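Local structure of putative histidinol-phosphate aminotransferase (Erwinia carotovora atroseptica, 3LY1) at residues 92-97 with 137-142; 96-101 with 130-135; 162-167 with 192-197. The protein probably acts as a pyridoxal-phosphate-dependent aminotransferase of the class-II family, related to the histidinol-phosphate aminotransferases, and carries a bound pyridoxal-5'-phosphate in this crystal form. All coordinates share one frame; numbering follows the deposited sequence.

Contact 1 (92-97 with 137-142); sequences EAQLVI and AAYSGP
Ala93 and Pro142 bring the two backbones together, their CA atoms 4.7 Å apart, where the chain enters strand 94-98 on one side and leaves a loop for strand 143-148 on the other. The backbone N of Gln94 donates to Pro142 O over 3.0 Å with an N-H...O angle of 160°. Ala93 CA also lies against this carbonyl oxygen, at 3.2 Å, in a CA-H...O contact, so one oxygen serves two neighbouring residues. Further bonds of Gln94 and Val96 with Ile144 carry the pairing on into the mostly parallel sheet of the large domain, whose central strands, in the usual manner of fold-type I aminotransferases, are joined by helices packed on the sheet; the segment 137-142 is the return from one of them, helix 129-137.

Tyr139 dominates the side-chain part. With CG anti to the backbone N (chi1 -168°), its ring reaches back past Gln94 toward Glu92, and the hydroxyl donates a short bond of 2.5 Å to Glu92 O. This oxygen sits at the ring's edge, near its plane, whereas the hydroxyl approaches from above the carbonyl plane. Gln94 covers one face of the same ring: its CG stands 3.9 Å from the ring centroid as a CH-pi contact, and the amide group stacks beyond it, the two planes 21° apart. The two side chains run past each other in opposite directions, which spreads the overlap over most of the glutamine's length. Near the backbone bond, the Pro142 ring meets Ala93 loosely, CG to CB 4.3 Å.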
loop_
_atom_site.group_PDB
_atom_site.type_symbol
_atom_site.label_atom_id
_atom_site.label_comp_id
_atom_site.label_asym_id
_atom_site.label_seq_id
_atom_site.Cartn_x
_atom_site.Cartn_y
_atom_site.Cartn_z
ATOM N N GLU A 92 6.337 -14.502 -22.446
ATOM C CA GLU A 92 7.603 -14.923 -23.057
ATOM C C GLU A 92 8.844 -14.652 -22.169
ATOM O O GLU A 92 9.925 -15.189 -22.431
ATOM C CB GLU A 92 7.751 -14.300 -24.447
ATOM C CG GLU A 92 6.743 -14.837 -25.482
ATOM C CD GLU A 92 5.292 -14.433 -25.201
ATOM O OE1 GLU A 92 5.044 -13.315 -24.685
ATOM O OE2 GLU A 92 4.390 -15.244 -25.513
ATOM N N ALA A 93 8.670 -13.872 -21.098
ATOM C CA ALA A 93 9.762 -13.510 -20.184
ATOM C C ALA A 93 10.181 -14.598 -19.167
ATOM O O ALA A 93 9.389 -15.473 -18.751
ATOM C CB ALA A 93 9.389 -12.250 -19.447
ATOM N N GLN A 94 11.451 -14.558 -18.792
ATOM C CA GLN A 94 11.966 -15.412 -17.721
ATOM C C GLN A 94 12.457 -14.506 -16.600
ATOM O O GLN A 94 12.900 -13.393 -16.860
ATOM C CB GLN A 94 13.118 -16.308 -18.193
ATOM C CG GLN A 94 14.423 -15.575 -18.472
ATOM C CD GLN A 94 15.660 -16.481 -18.664
ATOM O OE1 GLN A 94 16.678 -16.002 -19.154
ATOM N NE2 GLN A 94 15.565 -17.751 -18.319
ATOM N N LEU A 95 12.366 -14.986 -15.373
ATOM C CA LEU A 95 13.027 -14.338 -14.243
ATOM C C LEU A 95 14.293 -15.158 -13.973
ATOM O O LEU A 95 14.207 -16.376 -13.841
ATOM C CB LEU A 95 12.128 -14.366 -12.998
ATOM C CG LEU A 95 12.776 -13.947 -11.684
ATOM C CD1 LEU A 95 12.919 -12.459 -11.699
ATOM C CD2 LEU A 95 11.952 -14.414 -10.457
ATOM N N VAL A 96 15.433 -14.488 -13.889
ATOM C CA VAL A 96 16.729 -15.120 -13.586
ATOM C C VAL A 96 17.124 -14.710 -12.173
ATOM O O VAL A 96 17.223 -13.509 -11.864
ATOM C CB VAL A 96 17.829 -14.734 -14.598
ATOM C CG1 VAL A 96 19.176 -15.353 -14.190
ATOM C CG2 VAL A 96 17.450 -15.214 -16.018
ATOM N N ILE A 97 17.289 -15.717 -11.310
ATOM C CA ILE A 97 17.613 -15.500 -9.884
ATOM C C ILE A 97 18.613 -16.569 -9.415
ATOM O O ILE A 97 18.648 -17.719 -9.980
ATOM C CB ILE A 97 16.362 -15.586 -8.951
ATOM C CG1 ILE A 97 15.364 -16.679 -9.400
ATOM C CG2 ILE A 97 15.629 -14.186 -8.840
ATOM C CD1 ILE A 97 14.321 -17.097 -8.289
ATOM N N ALA A 137 22.047 -14.848 -21.387
ATOM C CA ALA A 137 22.619 -14.885 -22.729
ATOM C C ALA A 137 22.004 -16.036 -23.522
ATOM O O ALA A 137 21.840 -15.922 -24.768
ATOM C CB ALA A 137 24.192 -15.009 -22.663
ATOM N N ALA A 138 21.625 -17.120 -22.840
ATOM C CA ALA A 138 21.119 -18.326 -23.526
ATOM C C ALA A 138 19.648 -18.219 -23.906
ATOM O O ALA A 138 19.155 -19.056 -24.643
ATOM C CB ALA A 138 21.348 -19.590 -22.659
ATOM N N TYR A 139 18.963 -17.174 -23.436
ATOM C CA TYR A 139 17.513 -17.050 -23.594
ATOM C C TYR A 139 17.157 -15.956 -24.609
ATOM O O TYR A 139 17.447 -14.784 -24.402
ATOM C CB TYR A 139 16.914 -16.756 -22.219
ATOM C CG TYR A 139 15.422 -16.870 -22.155
ATOM C CD1 TYR A 139 14.807 -18.119 -22.142
ATOM C CD2 TYR A 139 14.618 -15.736 -22.075
ATOM C CE1 TYR A 139 13.431 -18.244 -22.056
ATOM C CE2 TYR A 139 13.225 -15.847 -21.994
ATOM C CZ TYR A 139 12.643 -17.108 -21.982
ATOM O OH TYR A 139 11.269 -17.242 -21.891
ATOM N N SER A 140 16.522 -16.343 -25.717
ATOM C CA SER A 140 16.184 -15.398 -26.782
ATOM C C SER A 140 15.087 -14.388 -26.390
ATOM O O SER A 140 14.996 -13.316 -26.961
ATOM C CB SER A 140 15.799 -16.156 -28.084
ATOM O OG SER A 140 14.817 -17.171 -27.830
ATOM N N GLY A 141 14.302 -14.665 -25.371
ATOM C CA GLY A 141 13.269 -13.711 -24.977
ATOM C C GLY A 141 13.752 -12.680 -23.957
ATOM O O GLY A 141 14.944 -12.613 -23.619
ATOM N N PRO A 142 12.813 -11.885 -23.439
ATOM C CA PRO A 142 13.102 -10.953 -22.380
ATOM C C PRO A 142 13.415 -11.650 -21.033
ATOM O O PRO A 142 12.861 -12.710 -20.715
ATOM C CB PRO A 142 11.822 -10.104 -22.274
ATOM C CG PRO A 142 10.831 -10.698 -23.177
ATOM C CD PRO A 142 11.409 -11.843 -23.883
#

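Contact 2 (96-101 with 130-135); sequences VIPELT and EGLKAA. With EDO (1,2-ethanediol), chain G.
Val96 and Leu132 pass alongside each other in opposite directions, and one methyl, Leu132 CD2, does most of the touching. It lies 3.6 Å from Val96 CG1 and, slightly closer, 3.5 Å from the backbone carbon Ile97 C, so the leucine rests on the strand itself as well as on a side chain. Val96 points toward the helix and holds CG1 anti to its own N (chi1 177°), which presents that methyl to two helical residues one turn apart: Leu132, and Ala135, whose CB stands 3.9 Å from it. CG2 of the valine reaches only the alanine, more distantly. Both valine branches thus meet the alanine methyl, while the longer leucine stretches along toward Pro98. There the approach changes: the proline ring and the leucine cross at about a right angle, with Pro98 CD 4.1 Å from Leu132 CD2. The side chains that meet are all apolar, though the same leucine methyl also touches the backbone at Pro98 N.

Beyond the strand the chain turns away from the helix, and a 1,2-ethanediol, probably from the crystallisation liquor, occupies this turn. Its O2 donates to Glu99 O at 2.9 Å and accepts a longer, nearly straight bond from Thr101 N.

Strand 96-98 and helix 130-135 run almost antiparallel, at 164°, with their axes 8.6 Å apart, the layering expected of an alpha/beta sheet domain. Ile97, pointing away from the helix, faces Tyr146 of strand 143-148 and Val116 of strand 115-119. On the helical side, Leu132 also touches Val119 and Ala135 touches Thr117, so helix 129-137 packs over both strands 94-98 and 115-119, while Trp166 of helix 160-168 packs against its flank.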
loop_
_atom_site.group_PDB
_atom_site.type_symbol
_atom_site.label_atom_id
_atom_site.label_comp_id
_atom_site.label_asym_id
_atom_site.label_seq_id
_atom_site.Cartn_x
_atom_site.Cartn_y
_atom_site.Cartn_z
ATOM N N VAL A 96 15.433 -14.488 -13.889
ATOM C CA VAL A 96 16.729 -15.120 -13.586
ATOM C C VAL A 96 17.124 -14.710 -12.173
ATOM O O VAL A 96 17.223 -13.509 -11.864
ATOM C CB VAL A 96 17.829 -14.734 -14.598
ATOM C CG1 VAL A 96 19.176 -15.353 -14.190
ATOM C CG2 VAL A 96 17.450 -15.214 -16.018
ATOM N N ILE A 97 17.289 -15.717 -11.310
ATOM C CA ILE A 97 17.613 -15.500 -9.884
ATOM C C ILE A 97 18.613 -16.569 -9.415
ATOM O O ILE A 97 18.648 -17.719 -9.980
ATOM C CB ILE A 97 16.362 -15.586 -8.951
ATOM C CG1 ILE A 97 15.364 -16.679 -9.400
ATOM C CG2 ILE A 97 15.629 -14.186 -8.840
ATOM C CD1 ILE A 97 14.321 -17.097 -8.289
ATOM N N PRO A 98 19.379 -16.243 -8.384
ATOM C CA PRO A 98 20.100 -17.230 -7.574
ATOM C C PRO A 98 19.092 -18.148 -6.909
ATOM O O PRO A 98 17.981 -17.709 -6.615
ATOM C CB PRO A 98 20.833 -16.379 -6.518
ATOM C CG PRO A 98 20.800 -14.985 -7.042
ATOM C CD PRO A 98 19.518 -14.887 -7.804
ATOM N N GLU A 99 19.469 -19.395 -6.674
ATOM C CA GLU A 99 18.537 -20.386 -6.169
ATOM C C GLU A 99 18.091 -20.017 -4.749
ATOM O O GLU A 99 16.958 -20.341 -4.358
ATOM C CB GLU A 99 19.154 -21.789 -6.202
ATOM C CG GLU A 99 18.219 -22.874 -5.718
ATOM C CD GLU A 99 18.697 -24.267 -6.050
ATOM O OE1 GLU A 99 19.840 -24.421 -6.550
ATOM O OE2 GLU A 99 17.917 -25.206 -5.790
ATOM N N LEU A 100 18.976 -19.361 -3.999
ATOM C CA LEU A 100 18.741 -19.006 -2.579
ATOM C C LEU A 100 18.765 -17.476 -2.411
ATOM O O LEU A 100 19.824 -16.840 -2.306
ATOM C CB LEU A 100 19.782 -19.634 -1.644
ATOM C CG LEU A 100 19.594 -19.430 -0.106
ATOM C CD1 LEU A 100 18.387 -20.255 0.387
ATOM C CD2 LEU A 100 20.860 -19.794 0.705
ATOM N N THR A 101 17.574 -16.894 -2.392
ATOM C CA THR A 101 17.402 -15.473 -2.310
ATOM C C THR A 101 15.995 -15.108 -1.780
ATOM O O THR A 101 15.237 -15.982 -1.355
ATOM C CB THR A 101 17.695 -14.811 -3.715
ATOM O OG1 THR A 101 17.879 -13.415 -3.516
ATOM C CG2 THR A 101 16.558 -15.033 -4.771
ATOM N N GLU A 130 28.552 -15.616 -13.154
ATOM C CA GLU A 130 28.746 -16.177 -14.505
ATOM C C GLU A 130 27.572 -17.068 -14.935
ATOM O O GLU A 130 27.127 -17.002 -16.091
ATOM C CB GLU A 130 30.071 -16.903 -14.650
ATOM C CG GLU A 130 31.324 -16.014 -14.550
ATOM C CD GLU A 130 31.364 -14.857 -15.583
ATOM O OE1 GLU A 130 30.874 -15.021 -16.724
ATOM O OE2 GLU A 130 31.893 -13.776 -15.242
ATOM N N GLY A 131 27.025 -17.843 -14.009
ATOM C CA GLY A 131 25.827 -18.652 -14.297
ATOM C C GLY A 131 24.584 -17.825 -14.608
ATOM O O GLY A 131 23.816 -18.157 -15.483
ATOM N N LEU A 132 24.398 -16.740 -13.878
ATOM C CA LEU A 132 23.285 -15.816 -14.098
ATOM C C LEU A 132 23.426 -15.112 -15.457
ATOM O O LEU A 132 22.464 -14.997 -16.212
ATOM C CB LEU A 132 23.198 -14.798 -12.949
ATOM C CG LEU A 132 22.881 -15.386 -11.557
ATOM C CD1 LEU A 132 23.441 -14.559 -10.405
ATOM C CD2 LEU A 132 21.393 -15.594 -11.383
ATOM N N LYS A 133 24.624 -14.637 -15.766
ATOM C CA LYS A 133 24.893 -14.061 -17.083
ATOM C C LYS A 133 24.574 -15.039 -18.191
ATOM O O LYS A 133 23.994 -14.645 -19.171
ATOM C CB LYS A 133 26.338 -13.692 -17.258
ATOM C CG LYS A 133 26.843 -12.535 -16.479
ATOM C CD LYS A 133 28.343 -12.438 -16.817
ATOM C CE LYS A 133 29.025 -11.308 -16.100
ATOM N NZ LYS A 133 30.479 -11.221 -16.492
ATOM N N ALA A 134 25.011 -16.286 -18.037
ATOM C CA ALA A 134 24.814 -17.347 -19.052
ATOM C C ALA A 134 23.316 -17.669 -19.242
ATOM O O ALA A 134 22.852 -17.978 -20.360
ATOM C CB ALA A 134 25.606 -18.617 -18.648
ATOM N N ALA A 135 22.565 -17.623 -18.153
ATOM C CA ALA A 135 21.117 -17.884 -18.186
ATOM C C ALA A 135 20.401 -16.834 -19.007
ATOM O O ALA A 135 19.466 -17.175 -19.749
ATOM C CB ALA A 135 20.549 -17.915 -16.768
HETATM C C1 EDO G . 14.033 -17.654 -4.210
HETATM O O1 EDO G . 12.859 -17.485 -5.021
HETATM C C2 EDO G . 13.824 -18.500 -2.936
HETATM O O2 EDO G . 15.099 -19.062 -2.480
#

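Contact 3 (162-167 with 192-197); sequences VIEPWI and RSISPM
Glu164 lies over Ile194 with its aliphatic part, CG 4.0 Å from CD1, and carries its carboxylate on to Arg192. Glu164 and Ile194 run alongside one another, pointing opposite ways; the glutamate is extended beyond CG (chi2 173°), which brings its charged end past the isoleucine. Arg192, in the conformer described here (a second one is modelled), crosses that end at about a right angle and grips it side-on with two nitrogens, one to each oxygen: NH2 to Glu164 OE1 at 2.9 Å, and NE to Glu164 OE2 at a longer 3.3 Å. Both oxygens lie near the guanidinium plane, but the carboxylate is turned 55° against it, so that each nitrogen meets its oxygen from above the carboxylate plane. The fork is therefore twisted rather than coplanar, and the arginine chain bends at chi2 and chi3 to form it.

OE2 also accepts from two waters. One of them donates in addition to Arg192 O, the other to Ser193 O at 2.7 Å, and together they tie the carboxylate to the backbone leading into helix 195-199. Ser193 makes a capping bond in the turn before that helix, its OG accepting from Ser195 N across 3.1 Å; Glu180 bonds to the same serine hydroxyl and to the amide of Ile194. The contact thus joins helix 160-168, one of the helices that cover the central sheet of the large domain, to the loop preceding helix 195-199, as the chain comes back between strands 174-179 and 205-210.

Beneath the charged pair, Ile167 and Ile194 reach toward each other tip to tip, CD1 to CD1 at 3.9 Å, and both also rest on Ile205 of strand 205-210. Ile163 joins them more loosely, its CG2 4.5 Å from Ile194 CD1.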
loop_
_atom_site.group_PDB
_atom_site.type_symbol
_atom_site.label_atom_id
_atom_site.label_comp_id
_atom_site.label_asym_id
_atom_site.label_seq_id
_atom_site.Cartn_x
_atom_site.Cartn_y
_atom_site.Cartn_z
ATOM N N VAL A 162 31.799 -7.060 -10.039
ATOM C CA VAL A 162 31.221 -8.231 -10.685
ATOM C C VAL A 162 29.842 -7.885 -11.290
ATOM O O VAL A 162 29.539 -8.263 -12.413
ATOM C CB VAL A 162 31.138 -9.357 -9.649
ATOM C CG1 VAL A 162 30.203 -10.498 -10.100
ATOM C CG2 VAL A 162 32.537 -9.844 -9.345
ATOM N N ILE A 163 29.034 -7.118 -10.572
ATOM C CA ILE A 163 27.694 -6.693 -11.068
ATOM C C ILE A 163 27.699 -5.527 -12.084
ATOM O O ILE A 163 27.036 -5.614 -13.143
ATOM C CB ILE A 163 26.764 -6.350 -9.882
ATOM C CG1 ILE A 163 26.506 -7.631 -9.074
ATOM C CG2 ILE A 163 25.447 -5.732 -10.368
ATOM C CD1 ILE A 163 25.547 -7.503 -7.883
ATOM N N GLU A 164 28.412 -4.455 -11.774
ATOM C CA GLU A 164 28.387 -3.243 -12.620
ATOM C C GLU A 164 28.753 -3.470 -14.098
ATOM O O GLU A 164 28.056 -2.941 -14.968
ATOM C CB GLU A 164 29.218 -2.100 -12.037
ATOM C CG GLU A 164 28.677 -1.540 -10.737
ATOM C CD GLU A 164 29.606 -0.520 -10.065
ATOM O OE1 GLU A 164 30.707 -0.235 -10.607
ATOM O OE2 GLU A 164 29.238 0.004 -8.981
ATOM N N PRO A 165 29.813 -4.249 -14.395
ATOM C CA PRO A 165 30.134 -4.406 -15.815
ATOM C C PRO A 165 29.133 -5.239 -16.562
ATOM O O PRO A 165 28.976 -5.049 -17.752
ATOM C CB PRO A 165 31.487 -5.152 -15.816
ATOM C CG PRO A 165 32.044 -4.970 -14.483
ATOM C CD PRO A 165 30.851 -4.852 -13.553
ATOM N N TRP A 166 28.497 -6.190 -15.886
ATOM C CA TRP A 166 27.399 -6.932 -16.511
ATOM C C TRP A 166 26.260 -5.987 -16.906
ATOM O O TRP A 166 25.800 -6.008 -18.053
ATOM C CB TRP A 166 26.892 -8.007 -15.563
ATOM C CG TRP A 166 25.791 -8.885 -16.113
ATOM C CD1 TRP A 166 25.482 -9.122 -17.426
ATOM C CD2 TRP A 166 24.885 -9.671 -15.342
ATOM N NE1 TRP A 166 24.426 -10.002 -17.510
ATOM C CE2 TRP A 166 24.047 -10.357 -16.244
ATOM C CE3 TRP A 166 24.715 -9.874 -13.973
ATOM C CZ2 TRP A 166 23.059 -11.237 -15.818
ATOM C CZ3 TRP A 166 23.720 -10.736 -13.551
ATOM C CH2 TRP A 166 22.905 -11.401 -14.468
ATOM N N ILE A 167 25.856 -5.125 -15.972
ATOM C CA ILE A 167 24.732 -4.204 -16.226
ATOM C C ILE A 167 25.119 -3.169 -17.287
ATOM O O ILE A 167 24.339 -2.859 -18.189
ATOM C CB ILE A 167 24.257 -3.517 -14.932
ATOM C CG1 ILE A 167 23.745 -4.583 -13.950
ATOM C CG2 ILE A 167 23.185 -2.411 -15.247
ATOM C CD1 ILE A 167 23.261 -4.031 -12.601
ATOM N N ARG A 192 29.125 -1.653 -3.394
ATOM C CA ARG A 192 28.786 -0.319 -3.888
ATOM C C ARG A 192 27.294 -0.264 -4.223
ATOM O O ARG A 192 26.778 -1.180 -4.865
ATOM C CB ARG A 192 29.616 0.010 -5.153
ATOM C CG ARG A 192 30.735 1.001 -4.933
ATOM C CD ARG A 192 31.995 0.774 -5.761
ATOM N NE ARG A 192 31.889 0.154 -7.086
ATOM C CZ ARG A 192 32.846 -0.634 -7.575
ATOM N NH1 ARG A 192 33.907 -0.900 -6.828
ATOM N NH2 ARG A 192 32.750 -1.185 -8.779
ATOM N N SER A 193 26.597 0.793 -3.795
ATOM C CA SER A 193 25.214 1.012 -4.278
ATOM C C SER A 193 25.225 1.209 -5.803
ATOM O O SER A 193 26.162 1.807 -6.385
ATOM C CB SER A 193 24.506 2.188 -3.602
ATOM O OG SER A 193 23.217 2.408 -4.189
ATOM N N ILE A 194 24.206 0.662 -6.456
ATOM C CA ILE A 194 24.058 0.786 -7.894
ATOM C C ILE A 194 23.524 2.157 -8.276
ATOM O O ILE A 194 23.499 2.516 -9.443
ATOM C CB ILE A 194 23.171 -0.343 -8.460
ATOM C CG1 ILE A 194 23.471 -0.575 -9.952
ATOM C CG2 ILE A 194 21.655 -0.120 -8.191
ATOM C CD1 ILE A 194 24.737 -1.335 -10.184
ATOM N N SER A 195 23.081 2.914 -7.293
ATOM C CA SER A 195 22.473 4.219 -7.523
ATOM C C SER A 195 23.188 5.173 -8.505
ATOM O O SER A 195 22.517 5.783 -9.359
ATOM C CB SER A 195 22.233 4.935 -6.184
ATOM O OG SER A 195 21.375 6.038 -6.383
ATOM N N PRO A 196 24.533 5.314 -8.400
ATOM C CA PRO A 196 25.152 6.238 -9.344
ATOM C C PRO A 196 24.991 5.825 -10.829
ATOM O O PRO A 196 24.994 6.706 -11.685
ATOM C CB PRO A 196 26.613 6.267 -8.905
ATOM C CG PRO A 196 26.562 5.960 -7.453
ATOM C CD PRO A 196 25.486 4.899 -7.363
HETATM N N MSE A 197 24.828 4.533 -11.137
HETATM C CA MSE A 197 24.612 4.120 -12.529
HETATM C C MSE A 197 23.278 4.684 -13.074
HETATM O O MSE A 197 23.148 4.974 -14.258
HETATM C CB MSE A 197 24.676 2.591 -12.668
HETATM C CG MSE A 197 25.974 1.953 -12.125
HETATM SE SE MSE A 197 27.582 2.628 -12.965
HETATM C CE MSE A 197 28.409 3.627 -11.506
HETATM O O HOH W 1 27.000 -1.391 -7.757
HETATM O O HOH W 2 27.637 2.097 -8.617
#

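In the fold
Contacts 1 and 2 start from the same strand, 94-98, sharing Val96 and Ile97, and their centres are 11 Å apart: contact 1 ties the strand's beginning to the loop after helix 129-137, contact 2 lays that helix along the strand. Contact 3 follows later in the chain, its centre 16 Å from contact 2 and 20 Å from contact 1. Helices 129-137 and 160-168 touch each other, which joins contacts 2 and 3; both pack on the mixed seven-stranded sheet that includes strand 94-98. Pyridoxal phosphate lies about 11 Å from the side chain of Ile97 and about 13 Å from that of Ile163, so contacts 2 and 3 belong to the surrounding domain and not to the cofactor site itself.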